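Local coordinates for protein WlaRA, TDP-fucose-3,4-ketoisomerase (Campylobacter jejuni subsp. jejuni 81116, PDB 5TPV) that belongs to the cupin clan of small beta-sandwich proteins and holds thymidine-5'-diphosphate, at residues Asn53-Ile67 / Tyr98-Thr112. Numbering follows the deposited sequence.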
ATOM      1  N   ASN B  53       6.347  16.104 -10.050  1.00 41.60           N
ATOM      2  CA  ASN B  53       4.890  15.978  -9.914  1.00 42.91           C
ATOM      3  C   ASN B  53       4.322  15.259  -8.694  1.00 38.80           C
ATOM      4  O   ASN B  53       3.213  15.568  -8.268  1.00 41.97           O
ATOM      5  CB  ASN B  53       4.381  15.302 -11.187  1.00 35.83           C
ATOM      6  CG  ASN B  53       4.951  15.967 -12.428  1.00 37.65           C
ATOM      7  OD1 ASN B  53       4.973  17.201 -12.488  1.00 38.15           O
ATOM      8  ND2 ASN B  53       5.393  15.180 -13.411  1.00 38.53           N
ATOM      9  N   SER B  54       5.002  14.233  -8.196  1.00 37.36           N
ATOM     10  CA  SER B  54       4.397  13.292  -7.266  1.00 32.96           C
ATOM     11  C   SER B  54       4.419  13.902  -5.877  1.00 32.54           C
ATOM     12  O   SER B  54       5.404  14.508  -5.429  1.00 30.99           O
ATOM     13  CB  SER B  54       5.172  11.974  -7.222  1.00 30.16           C
ATOM     14  OG  SER B  54       5.253  11.329  -8.485  1.00 31.71           O
ATOM     15  N   GLU B  55       3.316  13.649  -5.195  1.00 31.59           N
ATOM     16  CA  GLU B  55       3.238  13.709  -3.758  1.00 31.61           C
ATOM     17  C   GLU B  55       3.312  12.279  -3.161  1.00 28.94           C
ATOM     18  O   GLU B  55       3.092  11.274  -3.849  1.00 29.64           O
ATOM     19  CB  GLU B  55       1.906  14.377  -3.413  1.00 37.10           C
ATOM     20  CG  GLU B  55       1.795  15.830  -3.811  1.00 43.18           C
ATOM     21  CD  GLU B  55       0.357  16.322  -3.731  1.00 48.66           C
ATOM     22  OE1 GLU B  55      -0.205  16.460  -2.603  1.00 46.41           O
ATOM     23  OE2 GLU B  55      -0.200  16.560  -4.821  1.00 42.27           O
ATOM     24  N   PHE B  56       3.621  12.216  -1.879  1.00 28.41           N
ATOM     25  CA  PHE B  56       3.976  10.970  -1.196  1.00 29.58           C
ATOM     26  C   PHE B  56       3.371  10.971   0.193  1.00 29.55           C
ATOM     27  O   PHE B  56       3.282  12.026   0.805  1.00 29.42           O
ATOM     28  CB  PHE B  56       5.475  10.777  -1.051  1.00 26.90           C
ATOM     29  CG  PHE B  56       6.148  10.617  -2.358  1.00 31.01           C
ATOM     30  CD1 PHE B  56       6.058   9.426  -3.040  1.00 26.57           C
ATOM     31  CD2 PHE B  56       6.857  11.671  -2.930  1.00 38.40           C
ATOM     32  CE1 PHE B  56       6.601   9.260  -4.304  1.00 26.12           C
ATOM     33  CE2 PHE B  56       7.432  11.514  -4.196  1.00 29.72           C
ATOM     34  CZ  PHE B  56       7.285  10.334  -4.884  1.00 30.34           C
ATOM     35  N   ILE B  57       2.924   9.795   0.646  1.00 28.74           N
ATOM     36  CA  ILE B  57       2.924   9.473   2.088  1.00 26.28           C
ATOM     37  C   ILE B  57       3.820   8.267   2.424  1.00 25.34           C
ATOM     38  O   ILE B  57       3.732   7.229   1.806  1.00 29.36           O
ATOM     39  CB  ILE B  57       1.490   9.167   2.525  1.00 28.27           C
ATOM     40  CG1 ILE B  57       0.645  10.411   2.421  1.00 29.89           C
ATOM     41  CG2 ILE B  57       1.394   8.766   3.994  1.00 30.45           C
ATOM     42  CD1 ILE B  57      -0.825  10.124   2.554  1.00 31.38           C
ATOM     43  N   PHE B  58       4.661   8.423   3.426  1.00 27.43           N
ATOM     44  CA  PHE B  58       5.645   7.442   3.850  1.00 30.12           C
ATOM     45  C   PHE B  58       5.146   6.886   5.198  1.00 30.14           C
ATOM     46  O   PHE B  58       4.812   7.647   6.109  1.00 29.64           O
ATOM     47  CB  PHE B  58       7.032   8.100   4.103  1.00 32.12           C
ATOM     48  CG  PHE B  58       7.641   8.746   2.892  1.00 33.62           C
ATOM     49  CD1 PHE B  58       8.334   7.995   1.978  1.00 36.02           C
ATOM     50  CD2 PHE B  58       7.488  10.108   2.650  1.00 33.88           C
ATOM     51  CE1 PHE B  58       8.851   8.573   0.821  1.00 40.03           C
ATOM     52  CE2 PHE B  58       8.005  10.694   1.512  1.00 34.70           C
ATOM     53  CZ  PHE B  58       8.697   9.927   0.597  1.00 32.88           C
ATOM     54  N   ILE B  59       5.155   5.574   5.333  1.00 25.97           N
ATOM     55  CA  ILE B  59       4.682   4.895   6.535  1.00 27.14           C
ATOM     56  C   ILE B  59       5.650   3.767   6.843  1.00 31.25           C
ATOM     57  O   ILE B  59       5.973   2.955   5.946  1.00 29.37           O
ATOM     58  CB  ILE B  59       3.286   4.308   6.241  1.00 27.57           C
ATOM     59  CG1 ILE B  59       2.335   5.357   5.712  1.00 29.43           C
ATOM     60  CG2 ILE B  59       2.663   3.621   7.448  1.00 29.00           C
ATOM     61  CD1 ILE B  59       1.085   4.776   5.102  1.00 31.94           C
ATOM     62  N   ALA B  60       6.138   3.731   8.093  1.00 29.19           N
ATOM     63  CA  ALA B  60       6.844   2.585   8.587  1.00 26.83           C
ATOM     64  C   ALA B  60       5.838   1.564   9.094  1.00 28.41           C
ATOM     65  O   ALA B  60       5.374   1.680  10.217  1.00 34.94           O
ATOM     66  CB  ALA B  60       7.802   3.002   9.686  1.00 32.79           C
ATOM     67  N   LEU B  61       5.467   0.610   8.258  1.00 31.48           N
ATOM     68  CA  LEU B  61       4.559  -0.455   8.650  1.00 36.68           C
ATOM     69  C   LEU B  61       5.165  -1.377   9.639  1.00 36.36           C
ATOM     70  O   LEU B  61       4.479  -1.962  10.423  1.00 41.83           O
ATOM     71  CB  LEU B  61       4.231  -1.372   7.498  1.00 39.97           C
ATOM     72  CG  LEU B  61       3.386  -0.823   6.380  1.00 46.15           C
ATOM     73  CD1 LEU B  61       2.922  -1.952   5.494  1.00 49.01           C
ATOM     74  CD2 LEU B  61       2.195  -0.082   6.936  1.00 45.81           C
ATOM     75  N   ASN B  62       6.466  -1.570   9.555  1.00 39.73           N
ATOM     76  CA  ASN B  62       7.129  -2.255  10.621  1.00 36.45           C
ATOM     77  C   ASN B  62       8.487  -1.621  10.886  1.00 37.99           C
ATOM     78  O   ASN B  62       9.061  -0.977  10.025  1.00 39.07           O
ATOM     79  CB  ASN B  62       7.195  -3.749  10.282  1.00 41.86           C
ATOM     80  CG  ASN B  62       7.300  -4.619  11.533  1.00 46.05           C
ATOM     81  OD1 ASN B  62       6.602  -4.421  12.531  1.00 50.08           O
ATOM     82  ND2 ASN B  62       8.246  -5.534  11.503  1.00 49.65           N
ATOM     83  N   GLY B  63       8.988  -1.756  12.093  1.00 35.32           N
ATOM     84  CA  GLY B  63      10.232  -1.102  12.469  1.00 33.81           C
ATOM     85  C   GLY B  63      10.213   0.414  12.400  1.00 34.92           C
ATOM     86  O   GLY B  63       9.206   1.093  12.593  1.00 36.73           O
ATOM     87  N   SER B  64      11.362   0.958  12.063  1.00 35.35           N
ATOM     88  CA  SER B  64      11.534   2.397  12.087  1.00 42.22           C
ATOM     89  C   SER B  64      12.618   2.805  11.107  1.00 35.76           C
ATOM     90  O   SER B  64      13.504   2.034  10.753  1.00 32.00           O
ATOM     91  CB  SER B  64      11.932   2.890  13.493  1.00 44.90           C
ATOM     92  OG  SER B  64      13.123   2.245  13.902  0.75 49.53           O
ATOM     93  N   CYS B  65      12.528   4.042  10.671  1.00 36.53           N
ATOM     94  CA  CYS B  65      13.602   4.621   9.892  1.00 41.53           C
ATOM     95  C   CYS B  65      13.506   6.143  10.110  1.00 40.77           C
ATOM     96  O   CYS B  65      12.590   6.610  10.813  1.00 44.62           O
ATOM     97  CB  CYS B  65      13.424   4.233   8.418  1.00 42.74           C
ATOM     98  SG  CYS B  65      11.909   4.913   7.675  1.00 40.34           S
ATOM     99  N   GLU B  66      14.459   6.879   9.523  1.00 34.15           N
ATOM    100  CA  GLU B  66      14.558   8.327   9.636  1.00 38.96           C
ATOM    101  C   GLU B  66      14.512   8.868   8.223  1.00 33.86           C
ATOM    102  O   GLU B  66      15.101   8.328   7.290  1.00 34.59           O
ATOM    103  CB  GLU B  66      15.884   8.731  10.302  1.00 37.64           C
ATOM    104  CG  GLU B  66      15.859  10.076  10.990  1.00 55.99           C
ATOM    105  CD  GLU B  66      17.161  10.401  11.720  1.00 52.68           C
ATOM    106  OE1 GLU B  66      17.683  11.527  11.522  1.00 52.65           O
ATOM    107  OE2 GLU B  66      17.671   9.524  12.446  1.00 58.38           O
ATOM    108  N   ILE B  67      13.802   9.960   8.064  1.00 32.80           N
ATOM    109  CA  ILE B  67      13.824  10.676   6.803  1.00 33.31           C
ATOM    110  C   ILE B  67      14.270  12.128   6.933  1.00 33.46           C
ATOM    111  O   ILE B  67      13.821  12.861   7.838  1.00 39.03           O
ATOM    112  CB  ILE B  67      12.469  10.598   6.122  1.00 38.57           C
ATOM    113  CG1 ILE B  67      12.458  11.401   4.838  1.00 38.78           C
ATOM    114  CG2 ILE B  67      11.372  11.110   7.019  1.00 47.96           C
ATOM    115  CD1 ILE B  67      11.382  10.963   3.900  1.00 38.09           C
ATOM    116  N   TYR B  98      17.282   6.785   5.784  1.00 31.85           N
ATOM    117  CA  TYR B  98      18.435   6.125   6.321  1.00 34.85           C
ATOM    118  C   TYR B  98      18.067   5.660   7.731  1.00 36.29           C
ATOM    119  O   TYR B  98      16.935   5.839   8.200  1.00 33.96           O
ATOM    120  CB  TYR B  98      19.610   7.102   6.308  1.00 39.05           C
ATOM    121  CG  TYR B  98      19.289   8.383   6.991  1.00 39.48           C
ATOM    122  CD1 TYR B  98      19.589   8.575   8.327  1.00 42.93           C
ATOM    123  CD2 TYR B  98      18.663   9.400   6.311  1.00 41.33           C
ATOM    124  CE1 TYR B  98      19.262   9.760   8.983  1.00 42.60           C
ATOM    125  CE2 TYR B  98      18.343  10.593   6.947  1.00 42.40           C
ATOM    126  CZ  TYR B  98      18.655  10.781   8.274  1.00 44.05           C
ATOM    127  OH  TYR B  98      18.279  11.967   8.881  1.00 40.99           O
ATOM    128  N   ASN B  99      19.028   4.992   8.358  1.00 38.40           N
ATOM    129  CA  ASN B  99      18.904   4.478   9.702  1.00 38.18           C
ATOM    130  C   ASN B  99      17.764   3.491   9.793  1.00 38.82           C
ATOM    131  O   ASN B  99      16.957   3.528  10.747  1.00 34.37           O
ATOM    132  CB  ASN B  99      18.661   5.636  10.688  1.00 42.92           C
ATOM    133  CG  ASN B  99      19.926   6.415  11.016  1.00 50.04           C
ATOM    134  OD1 ASN B  99      21.014   6.045  10.608  1.00 46.73           O
ATOM    135  ND2 ASN B  99      19.771   7.522  11.748  1.00 57.35           N
ATOM    136  N   PHE B 100      17.642   2.643   8.784  1.00 36.23           N
ATOM    137  CA  PHE B 100      16.537   1.676   8.805  1.00 42.09           C
ATOM    138  C   PHE B 100      16.797   0.557   9.797  1.00 42.90           C
ATOM    139  O   PHE B 100      17.851  -0.029   9.727  1.00 39.44           O
ATOM    140  CB  PHE B 100      16.442   0.986   7.446  1.00 36.84           C
ATOM    141  CG  PHE B 100      16.014   1.895   6.329  1.00 36.19           C
ATOM    142  CD1 PHE B 100      16.964   2.490   5.515  1.00 33.66           C
ATOM    143  CD2 PHE B 100      14.657   2.181   6.127  1.00 29.95           C
ATOM    144  CE1 PHE B 100      16.579   3.331   4.469  1.00 39.61           C
ATOM    145  CE2 PHE B 100      14.269   3.023   5.097  1.00 39.16           C
ATOM    146  CZ  PHE B 100      15.238   3.612   4.261  1.00 32.85           C
ATOM    147  N   SER B 101      15.843   0.181  10.632  1.00 46.59           N
ATOM    148  CA  SER B 101      15.967  -1.093  11.334  1.00 42.16           C
ATOM    149  C   SER B 101      15.938  -2.292  10.365  1.00 45.61           C
ATOM    150  O   SER B 101      15.494  -2.190   9.206  1.00 35.03           O
ATOM    151  CB  SER B 101      14.914  -1.198  12.438  1.00 43.68           C
ATOM    152  OG  SER B 101      13.586  -1.221  11.929  1.00 40.83           O
ATOM    153  N   LYS B 102      16.454  -3.430  10.820  1.00 43.81           N
ATOM    154  CA  LYS B 102      16.592  -4.630   9.972  1.00 48.21           C
ATOM    155  C   LYS B 102      15.217  -5.138   9.588  1.00 36.91           C
ATOM    156  O   LYS B 102      15.036  -5.612   8.495  1.00 42.61           O
ATOM    157  CB  LYS B 102      17.371  -5.777  10.657  1.00 56.14           C
ATOM    158  CG  LYS B 102      16.867  -6.174  12.056  1.00 77.91           C
ATOM    159  CD  LYS B 102      16.731  -7.677  12.352  1.00 85.81           C
ATOM    160  CE  LYS B 102      15.291  -8.192  12.453  1.00 92.85           C
ATOM    161  NZ  LYS B 102      14.674  -8.600  11.150  1.00 86.22           N
ATOM    162  N   ASP B 103      14.264  -5.007  10.489  1.00 34.58           N
ATOM    163  CA  ASP B 103      12.878  -5.385  10.274  1.00 36.39           C
ATOM    164  C   ASP B 103      12.004  -4.265   9.672  1.00 39.49           C
ATOM    165  O   ASP B 103      10.799  -4.456   9.550  1.00 37.43           O
ATOM    166  CB  ASP B 103      12.240  -5.806  11.619  1.00 42.25           C
ATOM    167  CG  ASP B 103      12.357  -4.756  12.724  1.00 45.06           C
ATOM    168  OD1 ASP B 103      11.731  -4.923  13.799  1.00 58.87           O
ATOM    169  OD2 ASP B 103      13.063  -3.755  12.546  1.00 47.96           O
ATOM    170  N   CYS B 104      12.571  -3.121   9.299  1.00 38.89           N
ATOM    171  CA  CYS B 104      11.800  -2.021   8.750  1.00 31.99           C
ATOM    172  C   CYS B 104      11.090  -2.478   7.467  1.00 29.27           C
ATOM    173  O   CYS B 104      11.656  -3.119   6.618  1.00 28.96           O
ATOM    174  CB  CYS B 104      12.632  -0.794   8.421  1.00 34.23           C
ATOM    175  SG  CYS B 104      11.541   0.594   7.948  1.00 36.91           S
ATOM    176  N   ILE B 105       9.813  -2.173   7.371  1.00 25.02           N
ATOM    177  CA  ILE B 105       9.102  -2.201   6.089  1.00 32.17           C
ATOM    178  C   ILE B 105       8.539  -0.823   5.844  1.00 27.83           C
ATOM    179  O   ILE B 105       7.744  -0.307   6.638  1.00 31.56           O
ATOM    180  CB  ILE B 105       7.919  -3.191   6.083  1.00 31.71           C
ATOM    181  CG1 ILE B 105       8.456  -4.608   6.355  1.00 36.94           C
ATOM    182  CG2 ILE B 105       7.115  -3.141   4.773  1.00 31.59           C
ATOM    183  CD1 ILE B 105       7.341  -5.545   6.838  1.00 38.41           C
ATOM    184  N   LEU B 106       8.939  -0.236   4.726  1.00 30.70           N
ATOM    185  CA  LEU B 106       8.545   1.134   4.414  1.00 30.38           C
ATOM    186  C   LEU B 106       7.528   1.062   3.320  1.00 29.17           C
ATOM    187  O   LEU B 106       7.836   0.525   2.273  1.00 30.35           O
ATOM    188  CB  LEU B 106       9.732   1.960   3.904  1.00 30.67           C
ATOM    189  CG  LEU B 106       9.366   3.399   3.514  1.00 28.32           C
ATOM    190  CD1 LEU B 106       9.027   4.233   4.710  1.00 37.78           C
ATOM    191  CD2 LEU B 106      10.550   4.020   2.773  1.00 36.60           C
ATOM    192  N   LEU B 107       6.334   1.589   3.584  1.00 27.00           N
ATOM    193  CA  LEU B 107       5.310   1.717   2.565  1.00 28.87           C
ATOM    194  C   LEU B 107       5.159   3.189   2.140  1.00 26.26           C
ATOM    195  O   LEU B 107       5.021   4.094   2.980  1.00 29.85           O
ATOM    196  CB  LEU B 107       4.005   1.214   3.126  1.00 30.02           C
ATOM    197  CG  LEU B 107       2.724   1.328   2.307  1.00 32.75           C
ATOM    198  CD1 LEU B 107       2.771   0.484   1.064  1.00 29.32           C
ATOM    199  CD2 LEU B 107       1.470   0.999   3.118  1.00 34.23           C
ATOM    200  N   VAL B 108       5.000   3.359   0.836  1.00 29.45           N
ATOM    201  CA  VAL B 108       4.805   4.643   0.187  1.00 28.35           C
ATOM    202  C   VAL B 108       3.595   4.666  -0.721  1.00 27.22           C
ATOM    203  O   VAL B 108       3.381   3.821  -1.569  1.00 25.74           O
ATOM    204  CB  VAL B 108       6.080   4.987  -0.627  1.00 29.46           C
ATOM    205  CG1 VAL B 108       6.061   6.459  -1.042  1.00 27.56           C
ATOM    206  CG2 VAL B 108       7.300   4.718   0.234  1.00 23.80           C
ATOM    207  N   LEU B 109       2.779   5.697  -0.544  1.00 27.93           N
ATOM    208  CA  LEU B 109       1.655   5.970  -1.429  1.00 26.88           C
ATOM    209  C   LEU B 109       1.977   7.220  -2.256  1.00 26.24           C
ATOM    210  O   LEU B 109       2.564   8.193  -1.736  1.00 27.98           O
ATOM    211  CB  LEU B 109       0.425   6.275  -0.582  1.00 27.85           C
ATOM    212  CG  LEU B 109       0.279   5.491   0.751  1.00 32.09           C
ATOM    213  CD1 LEU B 109      -0.886   5.960   1.560  1.00 33.06           C
ATOM    214  CD2 LEU B 109       0.127   4.003   0.532  1.00 33.73           C
ATOM    215  N   THR B 110       1.568   7.186  -3.517  1.00 27.72           N
ATOM    216  CA  THR B 110       1.737   8.304  -4.407  1.00 31.24           C
ATOM    217  C   THR B 110       0.598   8.397  -5.446  1.00 32.93           C
ATOM    218  O   THR B 110      -0.208   7.480  -5.673  1.00 28.30           O
ATOM    219  CB  THR B 110       3.115   8.295  -5.075  1.00 31.83           C
ATOM    220  OG1 THR B 110       3.354   9.513  -5.820  1.00 35.33           O
ATOM    221  CG2 THR B 110       3.190   7.165  -6.023  1.00 27.78           C
ATOM    222  N   ASN B 111       0.503   9.596  -6.003  1.00 31.82           N
ATOM    223  CA  ASN B 111      -0.585   9.977  -6.918  1.00 30.11           C
ATOM    224  C   ASN B 111      -0.184   9.893  -8.380  1.00 36.66           C
ATOM    225  O   ASN B 111      -0.922  10.366  -9.205  1.00 32.19           O
ATOM    226  CB  ASN B 111      -1.071  11.378  -6.584  1.00 32.44           C
ATOM    227  CG  ASN B 111       0.025  12.447  -6.733  1.00 35.23           C
ATOM    228  OD1 ASN B 111       1.197  12.213  -6.531  1.00 30.00           O
ATOM    229  ND2 ASN B 111      -0.388  13.653  -7.037  1.00 41.17           N
ATOM    230  N   THR B 112       0.942   9.259  -8.724  1.00 36.71           N
ATOM    231  CA  THR B 112       1.288   9.145 -10.144  1.00 33.69           C
ATOM    232  C   THR B 112       1.735   7.787 -10.537  1.00 32.63           C
ATOM    233  O   THR B 112       2.241   7.059  -9.694  1.00 33.71           O
ATOM    234  CB  THR B 112       2.497  10.073 -10.486  1.00 37.61           C
ATOM    235  OG1 THR B 112       3.618   9.702  -9.682  1.00 45.42           O
ATOM    236  CG2 THR B 112       2.225  11.532 -10.146  1.00 33.64           C
TER
HETATM  237  O   HOH W   1       0.535  16.216  -7.307  1.00 42.30           O
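Ile57 and Leu109, and next to them Ile59 and Leu107, are the hydrogen-bonded pairs of an antiparallel ladder between strands 56-60 and 105-110, neighbours in one sheet of the cupin beta sandwich. Between them Phe58 pairs with Val108, whose side chain runs alongside that of Phe58, CG2 3.9 Å from Phe58 CD1; CG1 reaches Phe56 CD1. These residues look into the sandwich, where Phe58 also meets Leu80 of the other sheet. The opposite face, with Ile59, Leu107 and Leu109, packs on Tyr36 and Ile34 of the second subunit. A classic beta bulge follows: Leu61 N and Asn62 N both turn to Ile105 O, each by a weak bond. The chain turns its corner at Leu61 and passes through Gly63, whose positive phi of 61° suits glycine, to the second sheet, where Glu66 pairs with Tyr98. Inside this corner Cys65 CB comes obliquely against the Phe100 ring, 3.3 Å from Phe100 CD2. Ser101 OG accepts from Ser64 N and donates to Asp103 OD2, tying the 101-104 turn to the backbone just after Gly63. At the other end Asn111, its CG held between backbone N and carbonyl carbon (chi1 61°), takes Glu55 N on OD1, while a water links its ND2 to Glu55 OE2; Glu55 OE1 goes to Tyr88. Thr110 OG1 donates to Glu55 O at 2.7 Å. In the second sheet, Glu66 lays CB over one face of the Tyr98 ring. Its carboxylate is gripped from above its plane at both oxygens: Tyr98 OH reaches OE1 at 2.7 Å, and Asn99 ND2 reaches OE2 at 3.0 Å.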